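Local coordinates for alpha-catenin-like protein hmp-1 (Caenorhabditis elegans, PDB 5H5M) that works in the cadherin-catenin complex of adherens junctions, where it binds beta-catenin and actin filaments and is required for cell migration and shape change in the embryo, at residues A136-H141 with I198-Q203; A246-D251 with L361-V366. One frame throughout, in Å; residues are numbered along the deposited sequence.

In the fold
Both contacts join helices of the all-helical M domain of this alpha-catenin, but at quite different places. The centre of contact 1 lies about 33 Å from the centre of the chain, where the helices 128-137 and 173-202 both run out, and it is partly buried. Contact 2 lies in the interior, its centre about 15 Å from that of the chain, midway along the helices 237-260 and 345-374. No helix is common to the two, and their nearest atoms are about 25 Å apart. Neither has a hydrogen bond across it: 136-141 and 198-203 meet largely backbone to backbone round an alanine and a cysteine, whereas 246-251 and 361-366 are held apart by branched side chains and a histidine.

Contact 1 of 2, residues A136-H141 with I198-Q203; sequences AAKEGH and ILLCHQ
Ala137 and Cys201 meet in a close backbone contact between two helix ends, at one end of a helical bundle in the M domain of this vinculin/alpha-catenin family protein: helix 128-137 gives way to the turn that leads into helix 142-166, and helix 173-202 finishes. Their CA atoms lie 4.0 Å apart, a distance that small residues permit. The carbonyl O of Ala137 approaches the CA of Cys201 at 3.3 Å, with an angle of 154° at the hydrogen, a CA-H...O contact. The methyl of Ala137 packs on the CB of Cys201 at 4.1 Å and also reaches one branch of Leu200, its CD2. That same CD2 meets Lys138 CG at 4.1 Å; the two side chains cross at a slant, and the rest of the lysine runs on extended to its amino group. Further along, the thiol lies by the turn: with chi1 at 175°, SG stands trans to the cysteine's own N and comes to 3.7 Å from the O of Gly140. A cis peptide bond precedes Gly140, and a CB on this residue would run into the carbonyl O of Cys201, so the lack of a side chain matters here. His141 then serves as N-cap of helix 142-166, whose Thr145 touches Cys201. Leu200 packs on Ala209, Gln210 and Met213 of helix 207-233. With no hydrogen bond between the segments, the fit rests on van der Waals contact, with one CA-H...O approach, and on Ala137, Gly140 and Cys201 being small enough to let the two backbones come together.

Contact 2 of 2, residues A246-D251 with L361-V366; sequences AHIVED and LVHDAV
Ile248 and His363 mark the closest CA pair, 6.9 Å, between two helices that run antiparallel at 169° with their axes 10.2 Å apart. Ile248 does most of the bridging. Its CG1 branch, trans to the carbonyl carbon (chi1 -72°), carries CD1 between two valines one turn apart, 4.0 Å from Val362 CG1 and 3.8 Å from Val366 CG2. The other branch, CG2, approaches the imidazole of His363 at CD2, 4.2 Å away. The isoleucine and the two valines belong to the apolar interior of a four-helix bundle of the vinculin/alpha-catenin family: Val362 also packs on Ala287 of helix 276-300 and on Phe325 of helix 305-339, the other two helices of the bundle. Beside that core, Val249 CG2 comes obliquely to the same imidazole, 3.4 Å from His363 NE2, so the ring has a methyl from each of two successive residues against it. Were His363 cut back to an alanine, Val249 CG2 and Ile248 CG2 would probably lose the ring they pack on, and a gap would open on this side of the interface. At the flank of helix 237-260 facing helix 276-300, Asp251 forms salt bridges with Arg254 and Arg286; His247 hydrogen-bonds Asp117 and Ser120.

Contact 1 of 2, residues A136-H141 with I198-Q203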
# COMPACT_ATOMS: atom_id res chain seq x y z
N ALA A 136 22.44 10.83 13.33
CA ALA A 136 22.69 12.26 13.37
C ALA A 136 22.80 12.74 14.82
O ALA A 136 23.64 13.59 15.14
CB ALA A 136 21.60 13.03 12.64
N ALA A 137 21.96 12.19 15.68
CA ALA A 137 21.94 12.57 17.09
C ALA A 137 23.19 12.08 17.83
O ALA A 137 23.64 12.72 18.78
CB ALA A 137 20.69 12.03 17.77
N LYS A 138 23.75 10.96 17.38
CA LYS A 138 24.93 10.40 18.03
C LYS A 138 26.20 11.22 17.78
O LYS A 138 27.21 11.02 18.44
CB LYS A 138 25.16 8.96 17.56
CG LYS A 138 24.25 7.95 18.22
CD LYS A 138 24.65 6.52 17.87
CE LYS A 138 23.73 5.51 18.54
NZ LYS A 138 24.06 4.11 18.18
N GLU A 139 26.14 12.15 16.83
CA GLU A 139 27.34 12.87 16.39
C GLU A 139 27.81 14.04 17.29
O GLU A 139 29.01 14.15 17.53
CB GLU A 139 27.15 13.36 14.96
CG GLU A 139 27.49 12.27 13.96
CD GLU A 139 27.98 12.80 12.63
OE1 GLU A 139 28.49 13.95 12.60
OE2 GLU A 139 27.88 12.07 11.62
N GLY A 140 26.93 14.93 17.77
CA GLY A 140 25.53 15.01 17.43
C GLY A 140 25.28 16.21 16.53
O GLY A 140 25.53 17.36 16.89
N HIS A 141 24.80 15.93 15.32
CA HIS A 141 24.62 16.93 14.29
C HIS A 141 23.28 17.65 14.45
O HIS A 141 22.23 17.13 14.05
CB HIS A 141 24.71 16.26 12.92
CG HIS A 141 25.27 17.13 11.84
ND1 HIS A 141 24.50 18.02 11.12
CD2 HIS A 141 26.53 17.25 11.36
CE1 HIS A 141 25.26 18.64 10.24
NE2 HIS A 141 26.50 18.20 10.37
N ILE A 198 16.68 14.55 20.05
CA ILE A 198 17.10 15.92 20.27
C ILE A 198 17.92 16.02 21.55
O ILE A 198 18.94 16.71 21.59
CB ILE A 198 15.89 16.88 20.37
CG1 ILE A 198 15.00 16.76 19.13
CG2 ILE A 198 16.36 18.32 20.53
CD1 ILE A 198 15.70 17.11 17.84
N LEU A 199 17.48 15.31 22.58
CA LEU A 199 18.18 15.28 23.86
C LEU A 199 19.54 14.60 23.72
O LEU A 199 20.53 15.05 24.29
CB LEU A 199 17.34 14.55 24.92
CG LEU A 199 16.04 15.25 25.31
CD1 LEU A 199 15.19 14.37 26.22
CD2 LEU A 199 16.33 16.59 25.97
N LEU A 200 19.58 13.52 22.94
CA LEU A 200 20.83 12.81 22.70
C LEU A 200 21.79 13.67 21.89
O LEU A 200 22.99 13.69 22.16
CB LEU A 200 20.58 11.49 21.98
CG LEU A 200 21.85 10.74 21.56
CD1 LEU A 200 22.73 10.45 22.76
CD2 LEU A 200 21.51 9.46 20.80
N CYS A 201 21.26 14.38 20.90
CA CYS A 201 22.06 15.26 20.06
C CYS A 201 22.79 16.33 20.88
O CYS A 201 23.95 16.63 20.61
CB CYS A 201 21.17 15.94 19.01
SG CYS A 201 22.02 17.15 17.99
N HIS A 202 22.11 16.87 21.88
CA HIS A 202 22.67 17.95 22.69
C HIS A 202 23.69 17.45 23.71
O HIS A 202 24.50 18.23 24.20
CB HIS A 202 21.55 18.71 23.39
CG HIS A 202 20.70 19.54 22.46
ND1 HIS A 202 19.46 20.02 22.82
CD2 HIS A 202 20.93 19.96 21.20
CE1 HIS A 202 18.96 20.71 21.81
NE2 HIS A 202 19.82 20.69 20.81
N GLN A 203 23.65 16.15 24.03
CA GLN A 203 24.61 15.55 24.96
C GLN A 203 25.04 14.15 24.51
O GLN A 203 24.74 13.17 25.19
CB GLN A 203 24.02 15.47 26.37
CG GLN A 203 23.52 16.78 26.94
CD GLN A 203 23.21 16.69 28.42
OE1 GLN A 203 24.07 16.28 29.21
NE2 GLN A 203 22.00 17.06 28.81

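Contact 2 of 2, residues A246-D251 with L361-V366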
# COMPACT_ATOMS: atom_id res chain seq x y z
N ALA A 246 3.12 -2.87 -10.01
CA ALA A 246 2.75 -1.65 -10.71
C ALA A 246 3.55 -0.45 -10.18
O ALA A 246 3.91 0.45 -10.94
CB ALA A 246 1.25 -1.39 -10.58
N HIS A 247 3.81 -0.44 -8.88
CA HIS A 247 4.53 0.66 -8.27
C HIS A 247 6.02 0.65 -8.63
O HIS A 247 6.64 1.70 -8.77
CB HIS A 247 4.35 0.64 -6.75
CG HIS A 247 3.03 1.17 -6.28
ND1 HIS A 247 2.74 1.40 -4.96
CD2 HIS A 247 1.93 1.53 -6.98
CE1 HIS A 247 1.51 1.88 -4.85
NE2 HIS A 247 1.00 1.97 -6.07
N ILE A 248 6.58 -0.55 -8.78
CA ILE A 248 7.96 -0.70 -9.22
C ILE A 248 8.14 -0.11 -10.62
O ILE A 248 9.16 0.51 -10.93
CB ILE A 248 8.40 -2.19 -9.21
CG1 ILE A 248 8.58 -2.67 -7.77
CG2 ILE A 248 9.69 -2.38 -9.98
CD1 ILE A 248 8.85 -4.15 -7.65
N VAL A 249 7.12 -0.29 -11.47
CA VAL A 249 7.11 0.31 -12.80
C VAL A 249 7.06 1.84 -12.70
O VAL A 249 7.81 2.53 -13.39
CB VAL A 249 5.92 -0.19 -13.63
CG1 VAL A 249 5.75 0.64 -14.91
CG2 VAL A 249 6.10 -1.67 -13.97
N GLU A 250 6.18 2.36 -11.85
CA GLU A 250 6.09 3.80 -11.59
C GLU A 250 7.42 4.38 -11.13
O GLU A 250 7.85 5.44 -11.61
CB GLU A 250 5.03 4.10 -10.53
CG GLU A 250 3.60 3.89 -10.96
CD GLU A 250 2.62 4.31 -9.88
OE1 GLU A 250 1.41 4.02 -10.01
OE2 GLU A 250 3.06 4.93 -8.89
N ASP A 251 8.07 3.70 -10.19
CA ASP A 251 9.37 4.13 -9.68
C ASP A 251 10.41 4.23 -10.78
O ASP A 251 11.18 5.19 -10.84
CB ASP A 251 9.87 3.19 -8.59
CG ASP A 251 8.99 3.19 -7.35
OD1 ASP A 251 8.26 4.19 -7.14
OD2 ASP A 251 9.05 2.20 -6.60
N LEU A 361 15.64 -6.39 -13.70
CA LEU A 361 16.14 -7.38 -12.75
C LEU A 361 15.12 -7.63 -11.63
O LEU A 361 14.70 -8.76 -11.39
CB LEU A 361 17.46 -6.93 -12.13
CG LEU A 361 18.81 -7.45 -12.62
CD1 LEU A 361 18.86 -7.56 -14.13
CD2 LEU A 361 19.92 -6.52 -12.12
N VAL A 362 14.74 -6.55 -10.95
CA VAL A 362 13.79 -6.62 -9.85
C VAL A 362 12.39 -6.99 -10.34
O VAL A 362 11.73 -7.85 -9.76
CB VAL A 362 13.73 -5.27 -9.09
CG1 VAL A 362 12.64 -5.30 -8.04
CG2 VAL A 362 15.08 -4.95 -8.47
N HIS A 363 11.96 -6.34 -11.41
CA HIS A 363 10.59 -6.47 -11.92
C HIS A 363 10.27 -7.88 -12.42
O HIS A 363 9.23 -8.44 -12.07
CB HIS A 363 10.36 -5.44 -13.03
CG HIS A 363 8.93 -5.31 -13.45
ND1 HIS A 363 8.49 -5.60 -14.72
CD2 HIS A 363 7.84 -4.90 -12.76
CE1 HIS A 363 7.19 -5.39 -14.79
NE2 HIS A 363 6.77 -4.96 -13.62
N ASP A 364 11.16 -8.44 -13.24
CA ASP A 364 11.00 -9.81 -13.73
C ASP A 364 10.94 -10.81 -12.58
O ASP A 364 10.14 -11.76 -12.60
CB ASP A 364 12.14 -10.20 -14.67
CG ASP A 364 11.94 -9.70 -16.09
OD1 ASP A 364 10.81 -9.30 -16.44
OD2 ASP A 364 12.92 -9.70 -16.86
N ALA A 365 11.80 -10.60 -11.59
CA ALA A 365 11.87 -11.49 -10.44
C ALA A 365 10.57 -11.46 -9.64
O ALA A 365 10.13 -12.48 -9.12
CB ALA A 365 13.05 -11.12 -9.55
N VAL A 366 9.95 -10.28 -9.57
CA VAL A 366 8.65 -10.15 -8.92
C VAL A 366 7.59 -10.92 -9.69
O VAL A 366 6.75 -11.60 -9.10
CB VAL A 366 8.24 -8.67 -8.77
CG1 VAL A 366 6.77 -8.55 -8.37
CG2 VAL A 366 9.12 -7.98 -7.74